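Local structure of type III Pentaketide Synthase (Neurospora crassa, 3EUO) at residues R232-P235 with D236-H239; G311-P314 with E315-R318. The protein probably acts as an acyltransferase of the chalcone and stilbene synthase family, a type III polyketide synthase that makes pentaketides. One frame throughout, in Å; residues are numbered along the deposited sequence.

Contact 1: residues R232-P235 with D236-H239; sequences RVIP and DSEH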
# COMPACT_ATOMS: atom_id res chain seq x y z
N ARG A 232 1.55 11.16 13.71
CA ARG A 232 0.96 12.49 13.50
C ARG A 232 1.27 12.94 12.09
O ARG A 232 2.30 12.55 11.53
CB ARG A 232 1.58 13.52 14.45
CG ARG A 232 1.21 13.40 15.91
CD ARG A 232 0.23 14.51 16.35
NE ARG A 232 -0.24 14.31 17.72
CZ ARG A 232 -1.37 14.82 18.23
NH1 ARG A 232 -2.18 15.56 17.48
NH2 ARG A 232 -1.71 14.56 19.49
N VAL A 233 0.41 13.78 11.53
CA VAL A 233 0.71 14.48 10.29
C VAL A 233 0.92 15.96 10.61
O VAL A 233 0.09 16.58 11.29
CB VAL A 233 -0.43 14.32 9.25
CG1 VAL A 233 -0.17 15.18 8.03
CG2 VAL A 233 -0.56 12.86 8.85
N ILE A 234 2.05 16.51 10.17
CA ILE A 234 2.34 17.94 10.36
C ILE A 234 1.49 18.73 9.36
O ILE A 234 1.55 18.46 8.16
CB ILE A 234 3.86 18.26 10.17
CG1 ILE A 234 4.71 17.46 11.17
CG2 ILE A 234 4.11 19.77 10.29
CD1 ILE A 234 6.24 17.62 11.02
N PRO A 235 0.69 19.69 9.84
CA PRO A 235 -0.25 20.36 8.93
C PRO A 235 0.45 21.15 7.84
O PRO A 235 1.54 21.69 8.07
CB PRO A 235 -1.02 21.32 9.85
CG PRO A 235 -0.75 20.84 11.24
CD PRO A 235 0.61 20.24 11.21
N ASP A 236 -0.19 21.19 6.67
CA ASP A 236 0.20 22.02 5.53
C ASP A 236 1.68 21.90 5.14
O ASP A 236 2.39 22.90 4.94
CB ASP A 236 -0.22 23.48 5.76
CG ASP A 236 -1.71 23.60 6.08
OD1 ASP A 236 -2.54 22.99 5.36
OD2 ASP A 236 -2.05 24.29 7.06
N SER A 237 2.13 20.65 5.02
CA SER A 237 3.52 20.34 4.71
C SER A 237 3.68 19.31 3.58
O SER A 237 4.78 18.78 3.37
CB SER A 237 4.27 19.89 5.98
OG SER A 237 3.72 18.70 6.51
N GLU A 238 2.60 19.05 2.85
CA GLU A 238 2.63 18.17 1.67
C GLU A 238 3.70 18.56 0.67
O GLU A 238 4.42 17.70 0.15
CB GLU A 238 1.29 18.17 0.93
CG GLU A 238 0.13 17.70 1.74
CD GLU A 238 -0.62 18.82 2.43
OE1 GLU A 238 -0.11 19.97 2.52
OE2 GLU A 238 -1.74 18.55 2.90
N HIS A 239 3.81 19.86 0.39
CA HIS A 239 4.72 20.38 -0.63
C HIS A 239 6.19 20.34 -0.21
O HIS A 239 7.09 20.59 -1.03
CB HIS A 239 4.32 21.81 -1.02
CG HIS A 239 4.41 22.80 0.10
ND1 HIS A 239 3.51 22.82 1.15
CD2 HIS A 239 5.29 23.80 0.34
CE1 HIS A 239 3.84 23.79 1.99
NE2 HIS A 239 4.91 24.40 1.52
O HOH W 1 0.59 18.16 5.57
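The flat group at the heart of this turn is the Ile234 carbonyl, with the Ser237 hydroxyl over one face of its peptide plane and a water slightly to the other side, close to the plane. Ser237 OG donates to Ile234 O at 2.7 Å, coming in from well above the plane (46° out of it) and so missing the lone pairs. The water gives a hydrogen to Ile234 O at 2.8 Å and accepts one from Ser237 N at 3.0 Å, so one carbonyl oxygen is gripped by two donors. What puts the hydroxyl there is its first torsion, chi1 63°, which sets OG between the backbone N and the carbonyl carbon and turns it back across the turn; on the way it lies 3.7 Å from Ile234 CB. The same OG is also bonded to Ile369 N, tying the turn to the chain just ahead of strand 370-378. With only the methyl of an alanine in place of Ser237, Ile234 O would probably lose its direct link across the turn, and Ile369 N this acceptor. Farther out, Asp236 and Glu238 both form salt bridges with Lys125 of the second subunit, so the outer side of the turn belongs to the dimer interface. With Ile234 CA and Ser237 CA 6.3 Å apart and a positive phi at Asp236, this is an open beta-turn, its i to i+3 backbone link made through water, in the loop that joins strand 224-233 to strand 241-246.

Contact 2: residues G311-P314 with E315-R318; sequences GLTP and EHMR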
# COMPACT_ATOMS: atom_id res chain seq x y z
N GLY A 311 17.84 17.57 23.81
CA GLY A 311 18.99 17.58 24.71
C GLY A 311 19.74 16.26 24.79
O GLY A 311 19.95 15.72 25.88
N LEU A 312 20.15 15.75 23.62
CA LEU A 312 20.80 14.44 23.52
C LEU A 312 22.25 14.56 23.03
O LEU A 312 22.63 15.58 22.46
CB LEU A 312 20.01 13.52 22.56
CG LEU A 312 18.51 13.34 22.85
CD1 LEU A 312 17.81 12.60 21.71
CD2 LEU A 312 18.31 12.61 24.17
N THR A 313 23.06 13.53 23.29
CA THR A 313 24.39 13.41 22.71
C THR A 313 24.29 12.55 21.45
O THR A 313 23.30 11.83 21.27
CB THR A 313 25.40 12.74 23.68
OG1 THR A 313 25.06 11.37 23.87
CG2 THR A 313 25.45 13.47 25.03
N PRO A 314 25.31 12.61 20.57
CA PRO A 314 25.30 11.73 19.39
C PRO A 314 25.27 10.26 19.78
O PRO A 314 24.73 9.44 19.03
CB PRO A 314 26.64 12.04 18.70
CG PRO A 314 27.03 13.37 19.20
CD PRO A 314 26.51 13.47 20.59
N GLU A 315 25.84 9.93 20.93
CA GLU A 315 25.89 8.56 21.42
C GLU A 315 24.51 8.01 21.76
O GLU A 315 24.30 6.80 21.73
CB GLU A 315 26.84 8.45 22.62
CG GLU A 315 28.32 8.50 22.23
CD GLU A 315 28.83 9.90 21.94
OE1 GLU A 315 28.18 10.88 22.37
OE2 GLU A 315 29.89 10.03 21.28
N HIS A 316 23.58 8.91 22.08
CA HIS A 316 22.19 8.53 22.31
C HIS A 316 21.58 7.92 21.05
O HIS A 316 20.72 7.05 21.15
CB HIS A 316 21.35 9.73 22.75
CG HIS A 316 21.48 10.05 24.20
ND1 HIS A 316 22.56 10.72 24.72
CD2 HIS A 316 20.65 9.80 25.24
CE1 HIS A 316 22.40 10.86 26.03
NE2 HIS A 316 21.25 10.31 26.37
N MET A 317 22.03 8.39 19.89
CA MET A 317 21.59 7.85 18.61
C MET A 317 22.74 7.19 17.84
O MET A 317 22.82 7.30 16.62
CB MET A 317 20.99 8.97 17.74
CG MET A 317 19.71 9.58 18.26
SD MET A 317 19.23 11.05 17.31
CE MET A 317 20.77 11.81 17.08
N ARG A 318 23.62 6.48 18.57
CA ARG A 318 24.84 5.89 18.00
C ARG A 318 24.62 4.95 16.79
O ARG A 318 25.41 4.96 15.84
CB ARG A 318 25.64 5.16 19.09
CG ARG A 318 24.90 4.03 19.77
CD ARG A 318 25.56 3.66 21.08
NE ARG A 318 24.76 2.72 21.86
CZ ARG A 318 23.71 3.05 22.61
NH1 ARG A 318 23.30 4.31 22.68
NH2 ARG A 318 23.07 2.12 23.30
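Thr313 and His316 meet through two bonds, one between side chains and one between backbones. Thr313 OG1 lies 2.7 Å from His316 ND1, at the edge of the imidazole and near its plane, and the two are hydrogen-bonded. His316 N donates to Thr313 O at 3.0 Å; this bond is bent, 138° at the hydrogen, and the donor stands well above the carbonyl plane. The other ring nitrogen, NE2, is satisfied by Ala289 O, so both nitrogens are held and the ring can hardly turn. Its first torsion (chi1 -81°) places CG anti to the carbonyl carbon and swings the ring back over the preceding residues. There Leu312 CD2 rests over one face as a CH-pi contact, 4.2 Å from the ring centroid, the two side chains crossing at about a right angle.

The next carbonyls are used as well. Pro314 O takes a weak bond from Met317 N at 3.0 Å. Glu315 O has two donors from a single residue: Arg318 N, weakly, at 3.2 Å, and Arg318 NH1 at 2.8 Å. The latter bond is fairly straight (156°). Arg318 curls back onto the turn it follows, and Glu315 O lies in the plane of its guanidinium group. NH1 also pairs with Asp292, a negative partner that probably helps to keep the guanidinium in place. Met317, packed against Trp293 and helix 300-310, sits at the N-cap position of helix 318-327. The whole is a helix-to-helix connection: Gly311 breaks out of helix 300-310 with positive phi, and a short 3-10 turn of i to i+3 bonds leads into the next helix beside edge strand 292-295.

Overall arrangement
Contact 1 and contact 2 both belong to the C-terminal half of this thiolase-like fold, but they do not touch: their centres are 27 Å apart and their nearest atoms about 16 Å. Each lies toward the outside, about 20 and 19 Å from the chain centre. Contact 1 follows strand 224-233, an inner strand of the mixed sheet, and faces the second subunit; contact 2 leans on strand 292-295, outermost at one end of that sheet, and no other protein chain of the assembly reaches it. Strands 370-378 and 359-366 lie between those two strands. Neither contact includes Cys143, found oxidised to sulfinoalanine, the cysteine that, as in chalcone synthases, is probably the acyl-carrying nucleophile.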